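Local atomic coordinates of carbonic anhydrase (Trichomonas vaginalis, PDB entry 6Y04), a protein that probably catalyses the reversible hydration of carbon dioxide to hydrogencarbonate, using one zinc ion per subunit, as a beta-class carbonic anhydrase. Residues Arg30-Val35 with Glu90-Gly95; Thr40-Phe45 with Leu166-Asp171; Thr58-Ala63 with Val77-Ser82; Ser82-Gly87 with Leu156-Ile161. All blocks are in the same frame, centred on the assembly; numbering follows the deposited sequence.

Interactions 1 to 3 each include a strand of the central sheet, and interaction 4 packs on it. Interaction 1 pairs two parallel strands; interaction 3 sets helix 74-85 on the neighbouring strand 57-61, the centres of interactions 1 and 3 being about 9 Å apart, and Ile60 N bonds to Ile34 O (2.8 Å). Interaction 4 continues along the same helix, sharing Ser82. Across strand 90-96, the bond from Leu166 N to Ile93 O links interaction 1 to interaction 2, which lies closest to the metal: the Leu42 side chain is about 6 Å from the zinc ion held by Cys37, His96 and Cys99. Interactions 2 and 4 lie about 26 Å apart between centres.

Interaction 1. Residues Arg30-Val35 with Glu90-Gly95; sequences RHIAIV and EIFIMG
Phe92 sets its CG beside its own backbone N (chi1 -63°), which turns one edge of the ring toward Ala33 O, lying in its plane. Ile34 answers with a bend at its second torsion (chi2 -66°) that turns CD1 back to Phe92 CB, 3.8 Å away. Ile32 sends a different branch: its CG2 comes to the ring edge, near the ring plane, 3.8 Å from Phe92 CE1, and also touches Glu90 CB at 3.9 Å. These contacts share the sheet face of Ile32, Ile34, Glu90 and Phe92. The pairing beneath them is that of two parallel strands in the core of the beta-carbonic anhydrase sheet, with segment axes 4.7 Å apart and inclined at 19°. Bonds alternate as a parallel ladder requires: Ala33 N donates to Glu90 O, Phe92 N to Ala33 O (2.8 Å), Val35 N to Phe92 O, and Met94 N to Val35 O (2.8 Å). At the start of the ladder, Glu90 N reaches His31 O over a longer and more bent 3.2 Å. The opposite face carries Ala33, Ile91, Val35 and Ile93, where Val35 CB meets Ile93 CG1 at 4.2 Å and Leu79 of helix 74-85 packs on Ala33, Val35 and Ile91. On the Phe92 face, the ring stacks with His164 and packs against Ile7 of the second subunit, while Glu90 OE1 is bonded to Tyr182 and His164.

Interaction 2. Residues Thr40-Phe45 with Leu166-Asp171; sequences TRLVNF and LLIHPD
Arg41 NH1 donates to a water at 3.0 Å, which lies in the plane of the guanidinium at its edge; the same water sits doubtfully close to Asp171 OD1. Directly, the two charges stay apart, with Arg41 NH1 4.4 Å from Asp171 OD1, beyond a salt bridge, and the water may bridge them. The guanidinium is held flat against Pro170. Arg41 bends at its third torsion (chi3 -64°) and runs alongside the proline in the same direction, which lays Pro170 CB over the centre of one guanidinium face, 3.8 Å above its plane, with Pro170 CG 3.9 Å from Arg41 CZ. Arg41 NH2 forms a salt bridge with Asp39 OD2, a pairing consistent with the Asp-Arg dyad known at the active site of beta-class carbonic anhydrases; Asp39 is itself a predicted zinc ligand. Residues 169-171, just past strand 163-168, back this active-site loop. Beside the arginine, Leu42 and Ile168 lie antiparallel, side against side, Leu42 CD2 to Ile168 CG2 at 4.1 Å, and both Ile168 and Pro170 also pack on the zinc ligand His96. Phe45, at the N-cap position of helix 46-49, puts CE2 3.7 Å from Pro170 O and CZ 3.7 Å from Asp171 O. Its ring makes a cation-pi contact with Arg54 of the second subunit, which also bonds Arg41 O. Within 166-171, Asp171 N donates to His169 ND1, close to the imidazole plane.

Interaction 3. Residues Thr58-Ala63 with Val77-Ser82; sequences TVIKAA and VSLLVS
Strand 58-61 and helix 77-82 run nearly antiparallel, at 173° between their directions and with axes 9.6 Å apart, Thr58 facing Ser82 and Ile60 facing Ser78. They are the first strand and the helix of a beta-alpha-beta crossover: the chain continues into strand 90-96, which is parallel to 57-61 with strand 32-36 lying between the two. Ile60 points at the helix and packs against Ser78 and Leu79. Its CG1, standing beside its backbone N (chi1 -60°), meets Ser78 CB at 3.7 Å, while its CD1 meets the CD2 branch of Leu79 at 3.6 Å, the two chains crossing at a slant. Leu79 also packs on Val35 and Ile91, so it reaches three neighbouring strands. Ser78 OG turns instead to Asp74 O and to Ala63 N of the second subunit, which joins the helix to that subunit. Farther along the helix the contact is polar. Thr58 OG1 donates to Ser82 OG at 3.1 Å, and the serine hydroxyl in turn donates a hydrogen bond to Ser78 O at 2.9 Å. That carbonyl oxygen also accepts the helical bond from Ser82 N, and Ser82 N and Ser82 OG approach Ser78 O from opposite faces of its plane.

Interaction 4. Residues Ser82-Gly87 with Leu156-Ile161; sequences SIYELG and LIPKNI
Tyr84 and Pro158 point toward each other, the phenol end of the tyrosine reaching the proline ring with Tyr84 CZ 3.9 Å from Pro158 CD. The setting is the C-terminal end of helix 74-85, which packs on the sheet of this alpha/beta fold; here a wider pi-type turn forms at 82-85, against the loop that leads into strand 163-168, and in that loop a type I beta turn runs from Pro158 to Ile161. The tyrosine ring presents its edge to the backbone, with Leu156 O in the ring plane. Tyr84 OH donates to Leu156 O, though the modelled separation is very short and its exact length doubtful. Ile83 CG2 covers one ring face, displaced toward the rim. The same methyl touches Ile161 CD1 at 4.0 Å, the two isoleucines lying alongside with opposed headings. The other branch of Ile83 goes elsewhere: CG1 stands beside the backbone N (chi1 -62°), and CD1 lies 4.4 Å from both Ile157 CG1 and Pro158 CD. Ile83 and Ile161 both rest on Ile91, which seats the contact on the sheet. Arg152 bonds to both ends of the turn, NH1 to Pro158 O and NH2 to Ile161 O.

Interaction 1. Residues Arg30-Val35 with Glu90-Gly95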
loop_
_atom_site.group_PDB
_atom_site.type_symbol
_atom_site.label_atom_id
_atom_site.label_comp_id
_atom_site.label_asym_id
_atom_site.label_seq_id
_atom_site.Cartn_x
_atom_site.Cartn_y
_atom_site.Cartn_z
ATOM N N ARG A 30 14.205 5.309 -10.671
ATOM C CA ARG A 30 15.359 4.897 -9.886
ATOM C C ARG A 30 15.345 3.384 -9.670
ATOM O O ARG A 30 16.223 2.846 -8.993
ATOM C CB ARG A 30 15.425 5.662 -8.564
ATOM C CG ARG A 30 15.964 7.077 -8.704
ATOM C CD ARG A 30 15.801 7.832 -7.408
ATOM N NE ARG A 30 16.548 7.259 -6.296
ATOM C CZ ARG A 30 16.462 7.688 -5.041
ATOM N NH1 ARG A 30 15.677 8.707 -4.728
ATOM N NH2 ARG A 30 17.177 7.102 -4.099
ATOM N N HIS A 31 14.339 2.715 -10.252
ATOM C CA HIS A 31 14.254 1.264 -10.307
ATOM C C HIS A 31 14.168 0.674 -8.902
ATOM O O HIS A 31 14.764 -0.368 -8.627
ATOM C CB HIS A 31 15.433 0.670 -11.091
ATOM C CG HIS A 31 15.739 1.361 -12.377
ATOM N ND1 HIS A 31 14.922 1.251 -13.493
ATOM C CD2 HIS A 31 16.767 2.161 -12.725
ATOM C CE1 HIS A 31 15.420 1.986 -14.465
ATOM N NE2 HIS A 31 16.567 2.533 -14.027
ATOM N N ILE A 32 13.413 1.340 -8.020
ATOM C CA ILE A 32 13.312 0.904 -6.635
ATOM C C ILE A 32 11.845 0.800 -6.219
ATOM O O ILE A 32 10.989 1.550 -6.690
ATOM C CB ILE A 32 14.130 1.812 -5.692
ATOM C CG1 ILE A 32 13.640 3.263 -5.716
ATOM C CG2 ILE A 32 15.619 1.708 -5.999
ATOM C CD1 ILE A 32 14.308 4.156 -4.692
ATOM N N ALA A 33 11.572 -0.170 -5.347
ATOM C CA ALA A 33 10.273 -0.325 -4.721
ATOM C C ALA A 33 10.418 -0.079 -3.221
ATOM O O ALA A 33 11.338 -0.611 -2.593
ATOM C CB ALA A 33 9.742 -1.714 -5.000
ATOM N N ILE A 34 9.502 0.725 -2.659
ATOM C CA ILE A 34 9.398 0.935 -1.220
ATOM C C ILE A 34 8.154 0.213 -0.705
ATOM O O ILE A 34 7.064 0.422 -1.236
ATOM C CB ILE A 34 9.337 2.435 -0.865
ATOM C CG1 ILE A 34 10.358 3.284 -1.635
ATOM C CG2 ILE A 34 9.423 2.649 0.640
ATOM C CD1 ILE A 34 11.818 3.011 -1.306
ATOM N N VAL A 35 8.330 -0.614 0.340
ATOM C CA VAL A 35 7.213 -1.184 1.086
ATOM C C VAL A 35 7.165 -0.540 2.469
ATOM O O VAL A 35 8.120 -0.641 3.235
ATOM C CB VAL A 35 7.283 -2.726 1.173
ATOM C CG1 VAL A 35 6.114 -3.307 1.961
ATOM C CG2 VAL A 35 7.369 -3.373 -0.208
ATOM N N GLU A 90 15.711 -2.988 -6.955
ATOM C CA GLU A 90 15.992 -2.967 -5.526
ATOM C C GLU A 90 14.690 -2.817 -4.746
ATOM O O GLU A 90 13.805 -2.060 -5.147
ATOM C CB GLU A 90 16.947 -1.821 -5.179
ATOM C CG GLU A 90 18.363 -2.015 -5.710
ATOM C CD GLU A 90 19.394 -1.008 -5.229
ATOM O OE1 GLU A 90 19.476 -0.791 -4.003
ATOM O OE2 GLU A 90 20.109 -0.428 -6.077
ATOM N N ILE A 91 14.591 -3.539 -3.625
ATOM C CA ILE A 91 13.422 -3.432 -2.769
ATOM C C ILE A 91 13.859 -2.935 -1.394
ATOM O O ILE A 91 14.767 -3.498 -0.784
ATOM C CB ILE A 91 12.660 -4.773 -2.678
ATOM C CG1 ILE A 91 12.170 -5.265 -4.043
ATOM C CG2 ILE A 91 11.521 -4.689 -1.668
ATOM C CD1 ILE A 91 11.702 -6.711 -4.039
ATOM N N PHE A 92 13.196 -1.875 -0.918
ATOM C CA PHE A 92 13.378 -1.391 0.440
ATOM C C PHE A 92 12.110 -1.654 1.244
ATOM O O PHE A 92 11.034 -1.166 0.891
ATOM C CB PHE A 92 13.661 0.111 0.428
ATOM C CG PHE A 92 14.935 0.494 -0.273
ATOM C CD1 PHE A 92 14.998 0.531 -1.660
ATOM C CD2 PHE A 92 16.076 0.808 0.452
ATOM C CE1 PHE A 92 16.176 0.872 -2.312
ATOM C CE2 PHE A 92 17.253 1.150 -0.199
ATOM C CZ PHE A 92 17.300 1.186 -1.577
ATOM N N ILE A 93 12.250 -2.431 2.325
ATOM C CA ILE A 93 11.157 -2.621 3.266
ATOM C C ILE A 93 11.387 -1.738 4.491
ATOM O O ILE A 93 12.386 -1.880 5.198
ATOM C CB ILE A 93 10.988 -4.116 3.609
ATOM C CG1 ILE A 93 10.617 -4.906 2.351
ATOM C CG2 ILE A 93 9.963 -4.312 4.718
ATOM C CD1 ILE A 93 11.090 -6.329 2.380
ATOM N N MET A 94 10.442 -0.820 4.727
ATOM C CA MET A 94 10.626 0.234 5.712
ATOM C C MET A 94 9.495 0.216 6.740
ATOM O O MET A 94 8.384 0.679 6.467
ATOM C CB MET A 94 10.702 1.602 5.033
ATOM C CG MET A 94 10.865 2.734 6.014
ATOM S SD MET A 94 11.381 4.259 5.233
ATOM C CE MET A 94 9.895 4.668 4.319
ATOM N N GLY A 95 9.815 -0.317 7.928
ATOM C CA GLY A 95 8.913 -0.309 9.065
ATOM C C GLY A 95 9.077 0.965 9.884
ATOM O O GLY A 95 9.884 1.827 9.546
#

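Interaction 2. Residues Thr40-Phe45 with Leu166-Asp171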
loop_
_atom_site.group_PDB
_atom_site.type_symbol
_atom_site.label_atom_id
_atom_site.label_comp_id
_atom_site.label_asym_id
_atom_site.label_seq_id
_atom_site.Cartn_x
_atom_site.Cartn_y
_atom_site.Cartn_z
ATOM N N THR A 40 -0.922 7.014 9.175
ATOM C CA THR A 40 -1.335 8.355 8.779
ATOM C C THR A 40 -0.157 9.336 8.771
ATOM O O THR A 40 -0.166 10.295 8.006
ATOM C CB THR A 40 -2.480 8.873 9.661
ATOM O OG1 THR A 40 -3.039 9.981 8.954
ATOM C CG2 THR A 40 -2.047 9.298 11.048
ATOM N N ARG A 41 0.853 9.075 9.613
ATOM C CA ARG A 41 1.945 10.004 9.862
ATOM C C ARG A 41 2.998 9.941 8.753
ATOM O O ARG A 41 3.847 10.832 8.666
ATOM C CB ARG A 41 2.573 9.721 11.233
ATOM C CG ARG A 41 1.699 10.150 12.406
ATOM C CD ARG A 41 2.184 9.641 13.750
ATOM N NE ARG A 41 2.111 8.193 13.782
ATOM C CZ ARG A 41 2.403 7.440 14.834
ATOM N NH1 ARG A 41 2.789 8.009 15.964
ATOM N NH2 ARG A 41 2.309 6.122 14.746
ATOM N N LEU A 42 2.949 8.879 7.926
ATOM C CA LEU A 42 3.943 8.678 6.882
ATOM C C LEU A 42 3.470 9.282 5.562
ATOM O O LEU A 42 4.274 9.450 4.647
ATOM C CB LEU A 42 4.262 7.189 6.741
ATOM C CG LEU A 42 4.778 6.502 8.007
ATOM C CD1 LEU A 42 5.002 5.011 7.765
ATOM C CD2 LEU A 42 6.048 7.167 8.513
ATOM N N VAL A 43 2.180 9.637 5.485
ATOM C CA VAL A 43 1.584 10.229 4.294
ATOM C C VAL A 43 2.160 11.628 4.081
ATOM O O VAL A 43 2.072 12.475 4.965
ATOM C CB VAL A 43 0.045 10.275 4.408
ATOM C CG1 VAL A 43 -0.613 10.996 3.231
ATOM C CG2 VAL A 43 -0.554 8.892 4.615
ATOM N N ASN A 44 2.730 11.862 2.894
ATOM C CA ASN A 44 3.408 13.105 2.555
ATOM C C ASN A 44 4.541 13.370 3.537
ATOM O O ASN A 44 4.711 14.491 4.015
ATOM C CB ASN A 44 2.461 14.307 2.480
ATOM C CG ASN A 44 1.599 14.297 1.239
ATOM O OD1 ASN A 44 1.987 13.770 0.194
ATOM N ND2 ASN A 44 0.425 14.893 1.345
ATOM N N PHE A 45 5.319 12.323 3.818
ATOM C CA PHE A 45 6.346 12.410 4.837
ATOM C C PHE A 45 7.476 11.436 4.528
ATOM O O PHE A 45 8.614 11.849 4.338
ATOM C CB PHE A 45 5.736 12.159 6.217
ATOM C CG PHE A 45 6.660 12.464 7.363
ATOM C CD1 PHE A 45 7.039 13.773 7.636
ATOM C CD2 PHE A 45 7.151 11.447 8.164
ATOM C CE1 PHE A 45 7.886 14.061 8.696
ATOM C CE2 PHE A 45 7.997 11.735 9.225
ATOM C CZ PHE A 45 8.363 13.039 9.491
ATOM N N LEU A 166 14.682 -0.979 6.443
ATOM C CA LEU A 166 14.830 0.334 7.048
ATOM C C LEU A 166 13.797 0.499 8.156
ATOM O O LEU A 166 12.739 -0.131 8.143
ATOM C CB LEU A 166 14.639 1.415 5.982
ATOM C CG LEU A 166 15.555 1.324 4.763
ATOM C CD1 LEU A 166 15.255 2.446 3.783
ATOM C CD2 LEU A 166 17.023 1.353 5.161
ATOM N N LEU A 167 14.123 1.394 9.087
ATOM C CA LEU A 167 13.207 1.807 10.130
ATOM C C LEU A 167 13.120 3.330 10.098
ATOM O O LEU A 167 14.142 4.017 10.077
ATOM C CB LEU A 167 13.723 1.278 11.474
ATOM C CG LEU A 167 12.988 1.780 12.718
ATOM C CD1 LEU A 167 11.729 0.965 12.977
ATOM C CD2 LEU A 167 13.900 1.733 13.939
ATOM N N ILE A 168 11.881 3.838 10.040
ATOM C CA ILE A 168 11.644 5.269 10.106
ATOM C C ILE A 168 10.908 5.575 11.408
ATOM O O ILE A 168 10.074 4.791 11.862
ATOM C CB ILE A 168 10.903 5.800 8.854
ATOM C CG1 ILE A 168 10.763 7.325 8.876
ATOM C CG2 ILE A 168 9.559 5.114 8.654
ATOM C CD1 ILE A 168 10.292 7.940 7.579
ATOM N N HIS A 169 11.251 6.724 12.000
ATOM C CA HIS A 169 10.527 7.244 13.146
ATOM C C HIS A 169 9.381 8.131 12.669
ATOM O O HIS A 169 9.599 9.121 11.971
ATOM C CB HIS A 169 11.470 7.969 14.115
ATOM C CG HIS A 169 10.803 8.253 15.420
ATOM N ND1 HIS A 169 9.720 9.119 15.526
ATOM C CD2 HIS A 169 11.024 7.772 16.662
ATOM C CE1 HIS A 169 9.309 9.158 16.776
ATOM N NE2 HIS A 169 10.100 8.349 17.491
ATOM N N PRO A 170 8.123 7.837 13.061
ATOM C CA PRO A 170 6.968 8.530 12.485
ATOM C C PRO A 170 6.820 10.001 12.887
ATOM O O PRO A 170 6.055 10.737 12.261
ATOM C CB PRO A 170 5.779 7.667 12.936
ATOM C CG PRO A 170 6.252 6.997 14.208
ATOM C CD PRO A 170 7.751 6.826 14.064
ATOM N N ASP A 171 7.580 10.440 13.898
ATOM C CA ASP A 171 7.519 11.826 14.349
ATOM C C ASP A 171 8.662 12.645 13.759
ATOM O O ASP A 171 8.418 13.686 13.161
ATOM C CB ASP A 171 7.533 11.922 15.872
ATOM C CG ASP A 171 6.258 11.406 16.506
ATOM O OD1 ASP A 171 5.170 11.714 15.963
ATOM O OD2 ASP A 171 6.358 10.702 17.535
HETATM O O HOH W 1 3.149 10.718 17.102
#

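Interaction 3. Residues Thr58-Ala63 with Val77-Ser82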
loop_
_atom_site.group_PDB
_atom_site.type_symbol
_atom_site.label_atom_id
_atom_site.label_comp_id
_atom_site.label_asym_id
_atom_site.label_seq_id
_atom_site.Cartn_x
_atom_site.Cartn_y
_atom_site.Cartn_z
ATOM N N THR A 58 8.120 2.801 -7.024
ATOM C CA THR A 58 6.803 2.330 -6.623
ATOM C C THR A 58 6.766 2.299 -5.099
ATOM O O THR A 58 7.777 2.000 -4.456
ATOM C CB THR A 58 6.471 0.960 -7.234
ATOM O OG1 THR A 58 7.530 0.061 -6.911
ATOM C CG2 THR A 58 6.278 1.010 -8.733
ATOM N N VAL A 59 5.592 2.621 -4.541
ATOM C CA VAL A 59 5.380 2.602 -3.105
ATOM C C VAL A 59 4.187 1.700 -2.804
ATOM O O VAL A 59 3.104 1.902 -3.343
ATOM C CB VAL A 59 5.190 4.025 -2.532
ATOM C CG1 VAL A 59 4.953 4.004 -1.025
ATOM C CG2 VAL A 59 6.355 4.944 -2.887
ATOM N N ILE A 60 4.419 0.702 -1.942
ATOM C CA ILE A 60 3.447 -0.314 -1.565
ATOM C C ILE A 60 3.211 -0.126 -0.072
ATOM O O ILE A 60 4.177 -0.035 0.675
ATOM C CB ILE A 60 4.029 -1.710 -1.888
ATOM C CG1 ILE A 60 4.347 -1.849 -3.381
ATOM C CG2 ILE A 60 3.131 -2.834 -1.388
ATOM C CD1 ILE A 60 5.575 -2.673 -3.698
ATOM N N LYS A 61 1.947 -0.021 0.355
ATOM C CA LYS A 61 1.654 0.234 1.758
ATOM C C LYS A 61 0.538 -0.672 2.270
ATOM O O LYS A 61 -0.529 -0.763 1.670
ATOM C CB LYS A 61 1.186 1.673 1.987
ATOM C CG LYS A 61 2.164 2.793 1.660
ATOM C CD LYS A 61 1.660 4.081 2.262
ATOM C CE LYS A 61 2.378 5.317 1.785
ATOM N NZ LYS A 61 1.731 6.518 2.363
ATOM N N ALA A 62 0.779 -1.280 3.436
ATOM C CA ALA A 62 -0.216 -2.032 4.180
ATOM C C ALA A 62 0.049 -1.845 5.669
ATOM O O ALA A 62 1.164 -1.515 6.059
ATOM C CB ALA A 62 -0.156 -3.496 3.799
ATOM N N ALA A 63 -0.974 -2.101 6.491
ATOM C CA ALA A 63 -0.835 -2.044 7.938
ATOM C C ALA A 63 0.307 -2.950 8.386
ATOM O O ALA A 63 0.198 -4.168 8.310
ATOM C CB ALA A 63 -2.141 -2.435 8.589
ATOM N N VAL A 77 2.703 -9.603 -4.812
ATOM C CA VAL A 77 2.321 -9.418 -6.206
ATOM C C VAL A 77 2.803 -8.052 -6.703
ATOM O O VAL A 77 3.298 -7.936 -7.824
ATOM C CB VAL A 77 0.799 -9.599 -6.402
ATOM C CG1 VAL A 77 0.308 -9.127 -7.768
ATOM C CG2 VAL A 77 0.380 -11.035 -6.146
ATOM N N SER A 78 2.650 -7.025 -5.854
ATOM C CA SER A 78 3.117 -5.676 -6.141
ATOM C C SER A 78 4.612 -5.674 -6.447
ATOM O O SER A 78 5.055 -4.969 -7.348
ATOM C CB SER A 78 2.792 -4.739 -5.007
ATOM O OG SER A 78 1.385 -4.608 -4.851
ATOM N N LEU A 79 5.373 -6.483 -5.706
ATOM C CA LEU A 79 6.811 -6.576 -5.912
ATOM C C LEU A 79 7.138 -7.290 -7.225
ATOM O O LEU A 79 8.080 -6.900 -7.913
ATOM C CB LEU A 79 7.453 -7.264 -4.700
ATOM C CG LEU A 79 7.412 -6.429 -3.418
ATOM C CD1 LEU A 79 7.859 -7.232 -2.211
ATOM C CD2 LEU A 79 8.229 -5.151 -3.568
ATOM N N LEU A 80 6.344 -8.315 -7.574
ATOM C CA LEU A 80 6.557 -9.056 -8.811
ATOM C C LEU A 80 6.316 -8.141 -10.009
ATOM O O LEU A 80 7.098 -8.136 -10.960
ATOM C CB LEU A 80 5.643 -10.289 -8.866
ATOM C CG LEU A 80 5.869 -11.331 -7.771
ATOM C CD1 LEU A 80 4.787 -12.410 -7.793
ATOM C CD2 LEU A 80 7.250 -11.960 -7.884
ATOM N N VAL A 81 5.232 -7.363 -9.940
ATOM C CA VAL A 81 4.902 -6.414 -10.988
ATOM C C VAL A 81 6.008 -5.365 -11.079
ATOM O O VAL A 81 6.443 -5.015 -12.175
ATOM C CB VAL A 81 3.517 -5.775 -10.759
ATOM C CG1 VAL A 81 3.222 -4.692 -11.783
ATOM C CG2 VAL A 81 2.413 -6.826 -10.770
ATOM N N SER A 82 6.464 -4.875 -9.920
ATOM C CA SER A 82 7.506 -3.861 -9.894
ATOM C C SER A 82 8.746 -4.362 -10.633
ATOM O O SER A 82 9.308 -3.643 -11.463
ATOM C CB SER A 82 7.841 -3.449 -8.481
ATOM O OG SER A 82 6.762 -2.733 -7.900
#

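Interaction 4. Residues Ser82-Gly87 with Leu156-Ile161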
loop_
_atom_site.group_PDB
_atom_site.type_symbol
_atom_site.label_atom_id
_atom_site.label_comp_id
_atom_site.label_asym_id
_atom_site.label_seq_id
_atom_site.Cartn_x
_atom_site.Cartn_y
_atom_site.Cartn_z
ATOM N N SER A 82 6.464 -4.875 -9.920
ATOM C CA SER A 82 7.506 -3.861 -9.894
ATOM C C SER A 82 8.746 -4.362 -10.633
ATOM O O SER A 82 9.308 -3.643 -11.463
ATOM C CB SER A 82 7.841 -3.449 -8.481
ATOM O OG SER A 82 6.762 -2.733 -7.900
ATOM N N ILE A 83 9.160 -5.603 -10.329
ATOM C CA ILE A 83 10.425 -6.116 -10.839
ATOM C C ILE A 83 10.288 -6.450 -12.323
ATOM O O ILE A 83 11.073 -5.978 -13.145
ATOM C CB ILE A 83 10.915 -7.334 -10.029
ATOM C CG1 ILE A 83 11.191 -6.985 -8.568
ATOM C CG2 ILE A 83 12.131 -7.976 -10.690
ATOM C CD1 ILE A 83 11.207 -8.198 -7.664
ATOM N N TYR A 84 9.272 -7.264 -12.647
ATOM C CA TYR A 84 9.187 -7.939 -13.933
ATOM C C TYR A 84 8.568 -7.032 -14.987
ATOM O O TYR A 84 9.020 -7.023 -16.128
ATOM C CB TYR A 84 8.429 -9.253 -13.782
ATOM C CG TYR A 84 9.169 -10.268 -12.953
ATOM C CD1 TYR A 84 10.434 -10.698 -13.320
ATOM C CD2 TYR A 84 8.603 -10.805 -11.808
ATOM C CE1 TYR A 84 11.119 -11.639 -12.569
ATOM C CE2 TYR A 84 9.271 -11.742 -11.041
ATOM C CZ TYR A 84 10.532 -12.162 -11.426
ATOM O OH TYR A 84 11.197 -13.076 -10.668
ATOM N N GLU A 85 7.555 -6.258 -14.586
ATOM C CA GLU A 85 6.843 -5.416 -15.530
ATOM C C GLU A 85 7.465 -4.019 -15.562
ATOM O O GLU A 85 7.512 -3.407 -16.622
ATOM C CB GLU A 85 5.337 -5.422 -15.245
ATOM C CG GLU A 85 4.484 -5.288 -16.503
ATOM C CD GLU A 85 4.203 -6.545 -17.334
ATOM O OE1 GLU A 85 4.775 -7.626 -17.044
ATOM O OE2 GLU A 85 3.391 -6.451 -18.282
ATOM N N LEU A 86 7.984 -3.527 -14.428
ATOM C CA LEU A 86 8.295 -2.107 -14.320
ATOM C C LEU A 86 9.784 -1.827 -14.097
ATOM O O LEU A 86 10.163 -0.667 -13.926
ATOM C CB LEU A 86 7.436 -1.489 -13.215
ATOM C CG LEU A 86 5.944 -1.372 -13.532
ATOM C CD1 LEU A 86 5.168 -0.990 -12.280
ATOM C CD2 LEU A 86 5.688 -0.365 -14.649
ATOM N N GLY A 87 10.619 -2.875 -14.080
ATOM C CA GLY A 87 12.065 -2.712 -14.131
ATOM C C GLY A 87 12.722 -2.405 -12.785
ATOM O O GLY A 87 13.854 -1.934 -12.758
ATOM N N LEU A 156 9.732 -16.719 -6.333
ATOM C CA LEU A 156 9.362 -15.961 -7.516
ATOM C C LEU A 156 10.237 -14.712 -7.637
ATOM O O LEU A 156 10.138 -13.990 -8.625
ATOM C CB LEU A 156 7.880 -15.586 -7.442
ATOM C CG LEU A 156 6.866 -16.731 -7.466
ATOM C CD1 LEU A 156 5.490 -16.211 -7.838
ATOM C CD2 LEU A 156 7.286 -17.838 -8.422
ATOM N N ILE A 157 11.090 -14.462 -6.636
ATOM C CA ILE A 157 11.871 -13.236 -6.599
ATOM C C ILE A 157 13.343 -13.550 -6.857
ATOM O O ILE A 157 13.956 -14.330 -6.128
ATOM C CB ILE A 157 11.609 -12.442 -5.300
ATOM C CG1 ILE A 157 10.236 -11.772 -5.366
ATOM C CG2 ILE A 157 12.707 -11.420 -5.041
ATOM C CD1 ILE A 157 9.810 -11.111 -4.096
ATOM N N PRO A 158 13.953 -12.940 -7.904
ATOM C CA PRO A 158 15.314 -13.281 -8.327
ATOM C C PRO A 158 16.323 -13.008 -7.217
ATOM O O PRO A 158 16.102 -12.131 -6.389
ATOM C CB PRO A 158 15.594 -12.334 -9.504
ATOM C CG PRO A 158 14.236 -11.878 -9.967
ATOM C CD PRO A 158 13.364 -11.875 -8.728
ATOM N N LYS A 159 17.432 -13.755 -7.230
ATOM C CA LYS A 159 18.472 -13.656 -6.217
ATOM C C LYS A 159 19.282 -12.372 -6.390
ATOM O O LYS A 159 19.933 -11.920 -5.449
ATOM C CB LYS A 159 19.358 -14.906 -6.257
ATOM C CG LYS A 159 18.626 -16.212 -5.970
ATOM C CD LYS A 159 17.936 -16.228 -4.616
ATOM C CE LYS A 159 17.411 -17.589 -4.206
ATOM N NZ LYS A 159 16.949 -17.567 -2.796
ATOM N N ASN A 160 19.210 -11.782 -7.588
ATOM C CA ASN A 160 20.032 -10.631 -7.918
ATOM C C ASN A 160 19.312 -9.322 -7.588
ATOM O O ASN A 160 19.802 -8.254 -7.950
ATOM C CB ASN A 160 20.503 -10.671 -9.377
ATOM C CG ASN A 160 19.395 -10.403 -10.378
ATOM O OD1 ASN A 160 18.286 -10.902 -10.238
ATOM N ND2 ASN A 160 19.679 -9.611 -11.397
ATOM N N ILE A 161 18.147 -9.398 -6.933
ATOM C CA ILE A 161 17.425 -8.199 -6.527
ATOM C C ILE A 161 17.674 -7.981 -5.033
ATOM O O ILE A 161 17.126 -8.703 -4.200
ATOM C CB ILE A 161 15.913 -8.313 -6.844
ATOM C CG1 ILE A 161 15.620 -8.517 -8.336
ATOM C CG2 ILE A 161 15.120 -7.157 -6.240
ATOM C CD1 ILE A 161 15.818 -7.305 -9.216
#